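Long-range contacts in acyl-coenzyme A oxidase acox-1.1 (Caenorhabditis elegans, PDB 5K3H), which catalyses the FAD-dependent desaturation of acyl-CoA to (2E)-enoyl-CoA with release of hydrogen peroxide, the first step of peroxisomal beta-oxidation: residues F25-M30 against L615-F620; H3-I8 against A18-A23; E545-R550 against D565-H570. All coordinates share one frame; numbering follows the deposited sequence.

Overall arrangement
From the N terminus, interaction 2 comes first: it closes a short loop by folding residues 3-8 back on the end of helix 14-21. It is complete before interaction 1 opens at residues 25-30, the start of helix 27-35, which meets residues 615-620 at the end of helix 590-616 and so closes a loop of some 580 residues, most of the chain. Interaction 3, a hairpin of helices 520-553 and 557-577, lies within that large loop in sequence, its centre about 18 Å from that of interaction 1. Interactions 1 and 2 touch directly: D616 salt-bridges R20 and probably accepts from N5, so one carboxylate links the two.

Interaction 1. Residues F25-M30 against L615-F620; sequences FDTHAM and LDSWEF
S617 pushes its hydroxyl into the first turn of helix 27-35, where the packing is tight: OG lies 3.3 Å from T27 CB and equally close to M30 CB. F25 meets the same oxygen with its ring edge, CE2 standing 3.5 Å from S617 OG, while M30, bent at chi2 and chi3, lays its CE over one face of the F25 ring. The S617 hydroxyl is nevertheless bonded within its own region, to S613 O. This helix start is a capped one, with D26 at the N-cap accepting a weak bond from H28 N at OD1, and it abuts the type I turn D616-E619 in the segment that helix 590-616 leads into. The looser, partly exposed side holds a single His-carboxylate hydrogen bond, H28 ND1 to E619 OE2 at 3.1 Å, bent to 141° at the hydrogen. The oxygen lies in the imidazole plane and offers its syn lone pair, although ring and carboxylate planes stand 75° apart. A leucine in place of H28 would probably leave E619 OE2 without this donor, the carboxylate then relying more on its OE1 salt bridge to R45.

Interaction 2. Residues H3-I8 against A18-A23; sequences HLNKTI and AERLTA
R20, A23 and L21 bury the most surface in this contact, in which the N-terminal arm, shaped by an Asx turn at N5, doubles back on the last turn of helix 14-21. R20 sends an extended aliphatic chain across the arm. Its CB packs against I8 CG1 at 3.6 Å, the two side chains sliding past each other in opposite directions. Farther out, T7 CG2 sits over one face of the guanidinium, toward its rim, 3.5 Å from R20 NH2. The charge itself is met outside the two segments, by D616 through NE. L21, on the exposed side, rests CD2 over a face of the H3 ring in a CH-pi contact, 18° off the ring normal, and the same methyl touches I8 CD1 at 3.8 Å. A23, whose N bonds back to R20 O, points its methyl toward N5 CB and the CB of L4, and L4 CD1 reaches A23 O. N5 has CG anti to its backbone nitrogen (chi1 180°), which sets the amide slantwise across the R20 chain, ND2 3.7 Å from R20 CG, with amide and guanidinium planes 47° apart. Its OD1 accepts from T7 N at 2.8 Å and more weakly from I8 N, fixing the turn, while ND2 donates to S613 OG and probably to D616; the amide thus links the arm's own backbone to helix 590-616. Between the two backbones a water accepts from N5 N and donates to R20 O, 3.0 Å from each of these atoms.

Interaction 3. Residues E545-R550 against D565-H570; sequences EAFARR and DLLHLH
L566 opens the second segment's part in the contact, its CB 4.0 Å from CZ of F547, at the edge of that ring and near its plane. F547 is the main contributor from residues 545-550: with CG anti to the backbone nitrogen the ring reaches across to the other helix. The L566 side chain crosses it at about a right angle and also touches I607 of helix 590-616 and Y352 of helix 338-367. L567 follows and lies over a face of the F547 ring. Its CD1 makes a CH-pi contact, 4.2 Å from the ring centroid and 27° off the normal, while its backbone CA comes 3.8 Å from F547 CE2. The other methyl, CD2, turns to A548 and stands 4.0 Å from its CA, so the two branches of one leucine divide between neighbouring residues. The small A548 side chain also meets I492 of helix 489-515. One turn after L566, H570 brings CD2 to 4.0 Å from F547 CD2, again at the phenylalanine's edge. The two rings are oblique, with planes at 55° and centroids 5.8 Å apart. The axes of segments 545-550 and 565-570 run nearly antiparallel (159°) and approach to 10.3 Å, forming a hairpin in the helical C-terminal region of the acyl-CoA oxidase fold. The side chain of L566 is about 11 Å from that of Q341, an FAD-binding residue. The touching side-chain atoms are all carbon, and each of the five residues is buried; the helices are therefore held here by apolar and aromatic packing, with F547 gripped over one face by L567 and at its edge by L566 and H570.

Interaction 1. Residues F25-M30 against L615-F620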
loop_
_atom_site.group_PDB
_atom_site.type_symbol
_atom_site.label_atom_id
_atom_site.label_comp_id
_atom_site.label_asym_id
_atom_site.label_seq_id
_atom_site.Cartn_x
_atom_site.Cartn_y
_atom_site.Cartn_z
ATOM N N PHE B 25 7.928 -30.540 -12.140
ATOM C CA PHE B 25 7.639 -30.189 -13.521
ATOM C C PHE B 25 8.785 -29.360 -14.078
ATOM O O PHE B 25 9.562 -28.738 -13.337
ATOM C CB PHE B 25 6.314 -29.410 -13.655
ATOM C CG PHE B 25 6.314 -28.076 -12.949
ATOM C CD1 PHE B 25 5.961 -27.980 -11.609
ATOM C CD2 PHE B 25 6.674 -26.917 -13.626
ATOM C CE1 PHE B 25 5.985 -26.776 -10.963
ATOM C CE2 PHE B 25 6.702 -25.697 -12.984
ATOM C CZ PHE B 25 6.350 -25.618 -11.669
ATOM N N ASP B 26 8.833 -29.329 -15.413
ATOM C CA ASP B 26 9.860 -28.627 -16.181
ATOM C C ASP B 26 9.476 -27.150 -16.329
ATOM O O ASP B 26 8.473 -26.824 -16.969
ATOM C CB ASP B 26 9.970 -29.329 -17.539
ATOM C CG ASP B 26 10.898 -28.630 -18.513
ATOM O OD1 ASP B 26 11.561 -27.630 -18.156
ATOM O OD2 ASP B 26 10.951 -29.080 -19.684
ATOM N N THR B 27 10.302 -26.253 -15.799
ATOM C CA THR B 27 9.907 -24.846 -15.778
ATOM C C THR B 27 9.954 -24.204 -17.164
ATOM O O THR B 27 9.228 -23.227 -17.396
ATOM C CB THR B 27 10.770 -24.038 -14.782
ATOM O OG1 THR B 27 12.158 -24.089 -15.146
ATOM C CG2 THR B 27 10.616 -24.570 -13.360
ATOM N N HIS B 28 10.753 -24.738 -18.102
ATOM C CA HIS B 28 10.648 -24.282 -19.492
ATOM C C HIS B 28 9.254 -24.554 -20.042
ATOM O O HIS B 28 8.724 -23.752 -20.824
ATOM C CB HIS B 28 11.680 -24.977 -20.399
ATOM C CG HIS B 28 13.081 -24.456 -20.289
ATOM N ND1 HIS B 28 13.402 -23.283 -19.638
ATOM C CD2 HIS B 28 14.248 -24.961 -20.756
ATOM C CE1 HIS B 28 14.708 -23.090 -19.708
ATOM N NE2 HIS B 28 15.243 -24.092 -20.381
ATOM N N ALA B 29 8.673 -25.718 -19.689
ATOM C CA ALA B 29 7.346 -26.103 -20.166
ATOM C C ALA B 29 6.258 -25.271 -19.509
ATOM O O ALA B 29 5.267 -24.901 -20.156
ATOM C CB ALA B 29 7.107 -27.593 -19.908
ATOM N N MET B 30 6.441 -24.940 -18.232
ATOM C CA MET B 30 5.508 -24.035 -17.567
ATOM C C MET B 30 5.611 -22.633 -18.137
ATOM O O MET B 30 4.597 -21.942 -18.260
ATOM C CB MET B 30 5.768 -24.004 -16.053
ATOM C CG MET B 30 4.721 -23.222 -15.255
ATOM S SD MET B 30 3.073 -23.958 -15.376
ATOM C CE MET B 30 3.145 -25.204 -14.071
ATOM N N LEU B 615 7.225 -19.776 -9.599
ATOM C CA LEU B 615 7.596 -18.396 -9.852
ATOM C C LEU B 615 8.801 -18.289 -10.778
ATOM O O LEU B 615 8.850 -17.370 -11.597
ATOM C CB LEU B 615 7.871 -17.690 -8.529
ATOM C CG LEU B 615 6.625 -17.572 -7.646
ATOM C CD1 LEU B 615 7.053 -17.305 -6.212
ATOM C CD2 LEU B 615 5.666 -16.483 -8.164
ATOM N N ASP B 616 9.768 -19.215 -10.671
ATOM C CA ASP B 616 10.855 -19.266 -11.647
ATOM C C ASP B 616 10.340 -19.430 -13.070
ATOM O O ASP B 616 11.009 -19.015 -14.014
ATOM C CB ASP B 616 11.813 -20.424 -11.381
ATOM C CG ASP B 616 12.726 -20.187 -10.219
ATOM O OD1 ASP B 616 13.007 -19.010 -9.873
ATOM O OD2 ASP B 616 13.230 -21.212 -9.683
ATOM N N SER B 617 9.199 -20.097 -13.247
ATOM C CA SER B 617 8.689 -20.358 -14.587
ATOM C C SER B 617 8.333 -19.086 -15.336
ATOM O O SER B 617 8.161 -19.136 -16.558
ATOM C CB SER B 617 7.489 -21.297 -14.527
ATOM O OG SER B 617 7.874 -22.578 -14.029
ATOM N N TRP B 618 8.161 -17.957 -14.643
ATOM C CA TRP B 618 7.957 -16.699 -15.354
ATOM C C TRP B 618 9.245 -16.171 -15.979
ATOM O O TRP B 618 9.186 -15.243 -16.797
ATOM C CB TRP B 618 7.365 -15.675 -14.404
ATOM C CG TRP B 618 6.005 -16.036 -14.026
ATOM C CD1 TRP B 618 5.632 -17.066 -13.222
ATOM C CD2 TRP B 618 4.810 -15.378 -14.423
ATOM N NE1 TRP B 618 4.267 -17.099 -13.096
ATOM C CE2 TRP B 618 3.739 -16.065 -13.826
ATOM C CE3 TRP B 618 4.537 -14.266 -15.215
ATOM C CZ2 TRP B 618 2.415 -15.674 -13.994
ATOM C CZ3 TRP B 618 3.210 -13.878 -15.385
ATOM C CH2 TRP B 618 2.171 -14.583 -14.771
ATOM N N GLU B 619 10.388 -16.711 -15.555
ATOM C CA GLU B 619 11.699 -16.489 -16.145
ATOM C C GLU B 619 12.016 -15.000 -16.290
ATOM O O GLU B 619 12.159 -14.465 -17.390
ATOM C CB GLU B 619 11.792 -17.257 -17.462
ATOM C CG GLU B 619 11.738 -18.748 -17.197
ATOM C CD GLU B 619 11.995 -19.554 -18.413
ATOM O OE1 GLU B 619 11.586 -19.116 -19.515
ATOM O OE2 GLU B 619 12.622 -20.617 -18.276
ATOM N N PHE B 620 12.139 -14.350 -15.123
ATOM C CA PHE B 620 12.611 -12.970 -15.022
ATOM C C PHE B 620 14.094 -12.965 -14.670
ATOM O O PHE B 620 14.489 -13.476 -13.612
ATOM C CB PHE B 620 11.843 -12.195 -13.963
ATOM C CG PHE B 620 10.371 -12.183 -14.172
ATOM C CD1 PHE B 620 9.827 -11.823 -15.408
ATOM C CD2 PHE B 620 9.515 -12.499 -13.139
ATOM C CE1 PHE B 620 8.469 -11.802 -15.603
ATOM C CE2 PHE B 620 8.152 -12.484 -13.340
ATOM C CZ PHE B 620 7.640 -12.137 -14.576
#

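Interaction 2. Residues H3-I8 against A18-A23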
loop_
_atom_site.group_PDB
_atom_site.type_symbol
_atom_site.label_atom_id
_atom_site.label_comp_id
_atom_site.label_asym_id
_atom_site.label_seq_id
_atom_site.Cartn_x
_atom_site.Cartn_y
_atom_site.Cartn_z
ATOM N N HIS B 3 18.121 -30.441 -14.218
ATOM C CA HIS B 3 17.032 -30.668 -13.289
ATOM C C HIS B 3 15.737 -30.224 -13.949
ATOM O O HIS B 3 15.740 -29.536 -14.972
ATOM C CB HIS B 3 17.257 -29.899 -11.981
ATOM C CG HIS B 3 18.542 -30.244 -11.281
ATOM N ND1 HIS B 3 19.620 -29.382 -11.229
ATOM C CD2 HIS B 3 18.915 -31.354 -10.595
ATOM C CE1 HIS B 3 20.595 -29.940 -10.533
ATOM N NE2 HIS B 3 20.195 -31.136 -10.140
ATOM N N LEU B 4 14.614 -30.654 -13.378
ATOM C CA LEU B 4 13.327 -30.130 -13.829
ATOM C C LEU B 4 13.274 -28.594 -13.740
ATOM O O LEU B 4 12.713 -27.931 -14.622
ATOM C CB LEU B 4 12.221 -30.786 -13.011
ATOM C CG LEU B 4 12.016 -32.263 -13.432
ATOM C CD1 LEU B 4 11.081 -33.051 -12.487
ATOM C CD2 LEU B 4 11.536 -32.374 -14.899
ATOM N N ASN B 5 13.851 -28.005 -12.693
ATOM C CA ASN B 5 13.900 -26.546 -12.575
ATOM C C ASN B 5 15.113 -26.029 -13.352
ATOM O O ASN B 5 16.257 -26.400 -13.061
ATOM C CB ASN B 5 13.919 -26.113 -11.101
ATOM C CG ASN B 5 13.973 -24.589 -10.927
ATOM O OD1 ASN B 5 14.909 -23.931 -11.396
ATOM N ND2 ASN B 5 12.960 -24.021 -10.256
ATOM N N LYS B 6 14.855 -25.233 -14.386
ATOM C CA LYS B 6 15.896 -24.786 -15.307
ATOM C C LYS B 6 16.610 -23.534 -14.834
ATOM O O LYS B 6 17.455 -23.013 -15.575
ATOM C CB LYS B 6 15.306 -24.534 -16.705
ATOM C CG LYS B 6 14.715 -25.773 -17.328
ATOM C CD LYS B 6 15.778 -26.834 -17.431
ATOM C CE LYS B 6 15.302 -28.009 -18.230
ATOM N NZ LYS B 6 14.311 -28.816 -17.473
ATOM N N THR B 7 16.256 -23.003 -13.659
ATOM C CA THR B 7 16.903 -21.802 -13.146
ATOM C C THR B 7 18.091 -22.102 -12.221
ATOM O O THR B 7 18.946 -21.224 -12.029
ATOM C CB THR B 7 15.843 -20.943 -12.453
ATOM O OG1 THR B 7 14.800 -20.674 -13.394
ATOM C CG2 THR B 7 16.408 -19.635 -11.963
ATOM N N ILE B 8 18.212 -23.341 -11.720
ATOM C CA ILE B 8 19.330 -23.707 -10.857
ATOM C C ILE B 8 20.643 -23.490 -11.602
ATOM O O ILE B 8 20.770 -23.844 -12.780
ATOM C CB ILE B 8 19.194 -25.179 -10.423
ATOM C CG1 ILE B 8 17.897 -25.417 -9.639
ATOM C CG2 ILE B 8 20.422 -25.656 -9.605
ATOM C CD1 ILE B 8 17.557 -26.896 -9.504
ATOM N N ALA B 18 17.754 -25.912 -2.710
ATOM C CA ALA B 18 16.957 -26.977 -2.102
ATOM C C ALA B 18 15.471 -26.820 -2.420
ATOM O O ALA B 18 14.768 -27.816 -2.646
ATOM C CB ALA B 18 17.160 -26.997 -0.588
ATOM N N GLU B 19 14.975 -25.583 -2.460
ATOM C CA GLU B 19 13.574 -25.363 -2.801
ATOM C C GLU B 19 13.298 -25.585 -4.283
ATOM O O GLU B 19 12.139 -25.779 -4.669
ATOM C CB GLU B 19 13.140 -23.956 -2.402
ATOM C CG GLU B 19 13.191 -23.676 -0.903
ATOM C CD GLU B 19 12.320 -24.637 -0.119
ATOM O OE1 GLU B 19 11.231 -25.031 -0.639
ATOM O OE2 GLU B 19 12.734 -25.014 1.014
ATOM N N ARG B 20 14.325 -25.524 -5.123
ATOM C CA ARG B 20 14.152 -25.746 -6.547
ATOM C C ARG B 20 14.216 -27.220 -6.912
ATOM O O ARG B 20 13.517 -27.653 -7.844
ATOM C CB ARG B 20 15.204 -24.943 -7.322
ATOM C CG ARG B 20 14.967 -23.418 -7.223
ATOM C CD ARG B 20 16.066 -22.577 -7.896
ATOM N NE ARG B 20 15.615 -21.217 -8.215
ATOM C CZ ARG B 20 16.401 -20.140 -8.212
ATOM N NH1 ARG B 20 17.688 -20.220 -7.903
ATOM N NH2 ARG B 20 15.905 -18.970 -8.542
ATOM N N LEU B 21 15.000 -28.005 -6.161
ATOM C CA LEU B 21 15.169 -29.425 -6.459
ATOM C C LEU B 21 13.894 -30.229 -6.272
ATOM O O LEU B 21 13.779 -31.311 -6.853
ATOM C CB LEU B 21 16.289 -30.016 -5.598
ATOM C CG LEU B 21 17.693 -29.556 -6.010
ATOM C CD1 LEU B 21 18.719 -30.028 -5.000
ATOM C CD2 LEU B 21 18.023 -30.037 -7.405
ATOM N N THR B 22 12.921 -29.719 -5.509
ATOM C CA THR B 22 11.658 -30.408 -5.282
ATOM C C THR B 22 10.638 -30.171 -6.405
ATOM O O THR B 22 9.510 -30.688 -6.329
ATOM C CB THR B 22 11.088 -30.003 -3.905
ATOM O OG1 THR B 22 10.972 -28.575 -3.793
ATOM C CG2 THR B 22 11.972 -30.522 -2.754
ATOM N N ALA B 23 11.003 -29.459 -7.472
ATOM C CA ALA B 23 10.073 -29.280 -8.590
ATOM C C ALA B 23 9.639 -30.623 -9.164
ATOM O O ALA B 23 10.453 -31.529 -9.354
ATOM C CB ALA B 23 10.699 -28.422 -9.693
HETATM O O HOH W 1 14.498 -29.390 -10.093
#

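Interaction 3. Residues E545-R550 against D565-H570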
loop_
_atom_site.group_PDB
_atom_site.type_symbol
_atom_site.label_atom_id
_atom_site.label_comp_id
_atom_site.label_asym_id
_atom_site.label_seq_id
_atom_site.Cartn_x
_atom_site.Cartn_y
_atom_site.Cartn_z
ATOM N N GLU B 545 -13.433 -19.489 -13.333
ATOM C CA GLU B 545 -13.824 -20.357 -14.448
ATOM C C GLU B 545 -12.763 -20.373 -15.549
ATOM O O GLU B 545 -12.530 -21.417 -16.176
ATOM C CB GLU B 545 -15.173 -19.924 -15.029
ATOM C CG GLU B 545 -16.360 -20.141 -14.105
ATOM C CD GLU B 545 -17.701 -20.056 -14.825
ATOM O OE1 GLU B 545 -18.020 -20.953 -15.635
ATOM O OE2 GLU B 545 -18.452 -19.095 -14.576
ATOM N N ALA B 546 -12.129 -19.225 -15.829
ATOM C CA ALA B 546 -11.071 -19.220 -16.836
ATOM C C ALA B 546 -9.863 -20.030 -16.372
ATOM O O ALA B 546 -9.269 -20.782 -17.154
ATOM C CB ALA B 546 -10.665 -17.784 -17.156
ATOM N N PHE B 547 -9.527 -19.940 -15.087
ATOM C CA PHE B 547 -8.451 -20.758 -14.543
ATOM C C PHE B 547 -8.784 -22.241 -14.678
ATOM O O PHE B 547 -7.946 -23.038 -15.122
ATOM C CB PHE B 547 -8.207 -20.362 -13.085
ATOM C CG PHE B 547 -6.886 -20.819 -12.526
ATOM C CD1 PHE B 547 -6.035 -21.640 -13.258
ATOM C CD2 PHE B 547 -6.538 -20.503 -11.223
ATOM C CE1 PHE B 547 -4.829 -22.078 -12.719
ATOM C CE2 PHE B 547 -5.333 -20.947 -10.679
ATOM C CZ PHE B 547 -4.486 -21.732 -11.419
ATOM N N ALA B 548 -9.997 -22.639 -14.266
ATOM C CA ALA B 548 -10.394 -24.042 -14.384
ATOM C C ALA B 548 -10.416 -24.496 -15.841
ATOM O O ALA B 548 -9.968 -25.603 -16.165
ATOM C CB ALA B 548 -11.766 -24.254 -13.741
ATOM N N ARG B 549 -10.914 -23.643 -16.736
ATOM C CA ARG B 549 -10.936 -23.963 -18.158
ATOM C C ARG B 549 -9.539 -24.277 -18.668
ATOM O O ARG B 549 -9.319 -25.304 -19.314
ATOM C CB ARG B 549 -11.533 -22.790 -18.927
ATOM C CG ARG B 549 -12.653 -23.093 -19.891
ATOM C CD ARG B 549 -13.302 -21.785 -20.356
ATOM N NE ARG B 549 -14.604 -21.565 -19.738
ATOM C CZ ARG B 549 -14.937 -20.515 -18.996
ATOM N NH1 ARG B 549 -14.067 -19.544 -18.761
ATOM N NH2 ARG B 549 -16.163 -20.436 -18.492
ATOM N N ARG B 550 -8.567 -23.419 -18.342
ATOM C CA ARG B 550 -7.199 -23.629 -18.815
ATOM C C ARG B 550 -6.634 -24.959 -18.328
ATOM O O ARG B 550 -6.033 -25.710 -19.115
ATOM C CB ARG B 550 -6.294 -22.478 -18.362
ATOM C CG ARG B 550 -4.808 -22.722 -18.603
ATOM C CD ARG B 550 -4.486 -22.839 -20.098
ATOM N NE ARG B 550 -4.650 -21.538 -20.726
ATOM C CZ ARG B 550 -3.656 -20.720 -21.045
ATOM N NH1 ARG B 550 -2.400 -21.074 -20.830
ATOM N NH2 ARG B 550 -3.923 -19.542 -21.583
ATOM N N ASP B 565 -3.115 -28.223 -8.574
ATOM C CA ASP B 565 -2.848 -27.910 -7.172
ATOM C C ASP B 565 -3.038 -26.430 -6.910
ATOM O O ASP B 565 -3.631 -26.044 -5.901
ATOM C CB ASP B 565 -1.425 -28.299 -6.773
ATOM C CG ASP B 565 -1.202 -29.780 -6.786
ATOM O OD1 ASP B 565 -2.202 -30.526 -6.844
ATOM O OD2 ASP B 565 -0.021 -30.197 -6.685
ATOM N N LEU B 566 -2.496 -25.584 -7.794
ATOM C CA LEU B 566 -2.681 -24.140 -7.659
ATOM C C LEU B 566 -4.151 -23.790 -7.682
ATOM O O LEU B 566 -4.618 -23.004 -6.846
ATOM C CB LEU B 566 -1.986 -23.380 -8.799
ATOM C CG LEU B 566 -0.744 -22.551 -8.509
ATOM C CD1 LEU B 566 -0.520 -21.484 -9.563
ATOM C CD2 LEU B 566 -0.851 -21.943 -7.146
ATOM N N LEU B 567 -4.899 -24.391 -8.623
ATOM C CA LEU B 567 -6.318 -24.077 -8.776
ATOM C C LEU B 567 -7.109 -24.452 -7.532
ATOM O O LEU B 567 -7.991 -23.695 -7.099
ATOM C CB LEU B 567 -6.890 -24.814 -9.983
ATOM C CG LEU B 567 -8.418 -24.735 -10.067
ATOM C CD1 LEU B 567 -8.964 -23.324 -10.346
ATOM C CD2 LEU B 567 -8.902 -25.732 -11.084
ATOM N N HIS B 568 -6.790 -25.605 -6.931
ATOM C CA HIS B 568 -7.494 -26.035 -5.726
ATOM C C HIS B 568 -7.200 -25.119 -4.559
ATOM O O HIS B 568 -8.076 -24.903 -3.714
ATOM C CB HIS B 568 -7.131 -27.467 -5.350
ATOM C CG HIS B 568 -7.956 -28.493 -6.043
ATOM N ND1 HIS B 568 -7.615 -29.020 -7.274
ATOM C CD2 HIS B 568 -9.156 -29.029 -5.718
ATOM C CE1 HIS B 568 -8.550 -29.872 -7.653
ATOM N NE2 HIS B 568 -9.498 -29.891 -6.729
ATOM N N LEU B 569 -5.968 -24.609 -4.465
ATOM C CA LEU B 569 -5.672 -23.573 -3.473
ATOM C C LEU B 569 -6.512 -22.324 -3.720
ATOM O O LEU B 569 -7.126 -21.771 -2.794
ATOM C CB LEU B 569 -4.187 -23.216 -3.518
ATOM C CG LEU B 569 -3.697 -22.112 -2.572
ATOM C CD1 LEU B 569 -3.957 -22.478 -1.097
ATOM C CD2 LEU B 569 -2.233 -21.825 -2.809
ATOM N N HIS B 570 -6.566 -21.887 -4.983
ATOM C CA HIS B 570 -7.303 -20.686 -5.356
ATOM C C HIS B 570 -8.770 -20.785 -4.948
ATOM O O HIS B 570 -9.300 -19.891 -4.273
ATOM C CB HIS B 570 -7.150 -20.460 -6.869
ATOM C CG HIS B 570 -7.720 -19.162 -7.370
ATOM N ND1 HIS B 570 -7.261 -17.932 -6.954
ATOM C CD2 HIS B 570 -8.685 -18.911 -8.288
ATOM C CE1 HIS B 570 -7.937 -16.978 -7.570
ATOM N NE2 HIS B 570 -8.803 -17.546 -8.389
#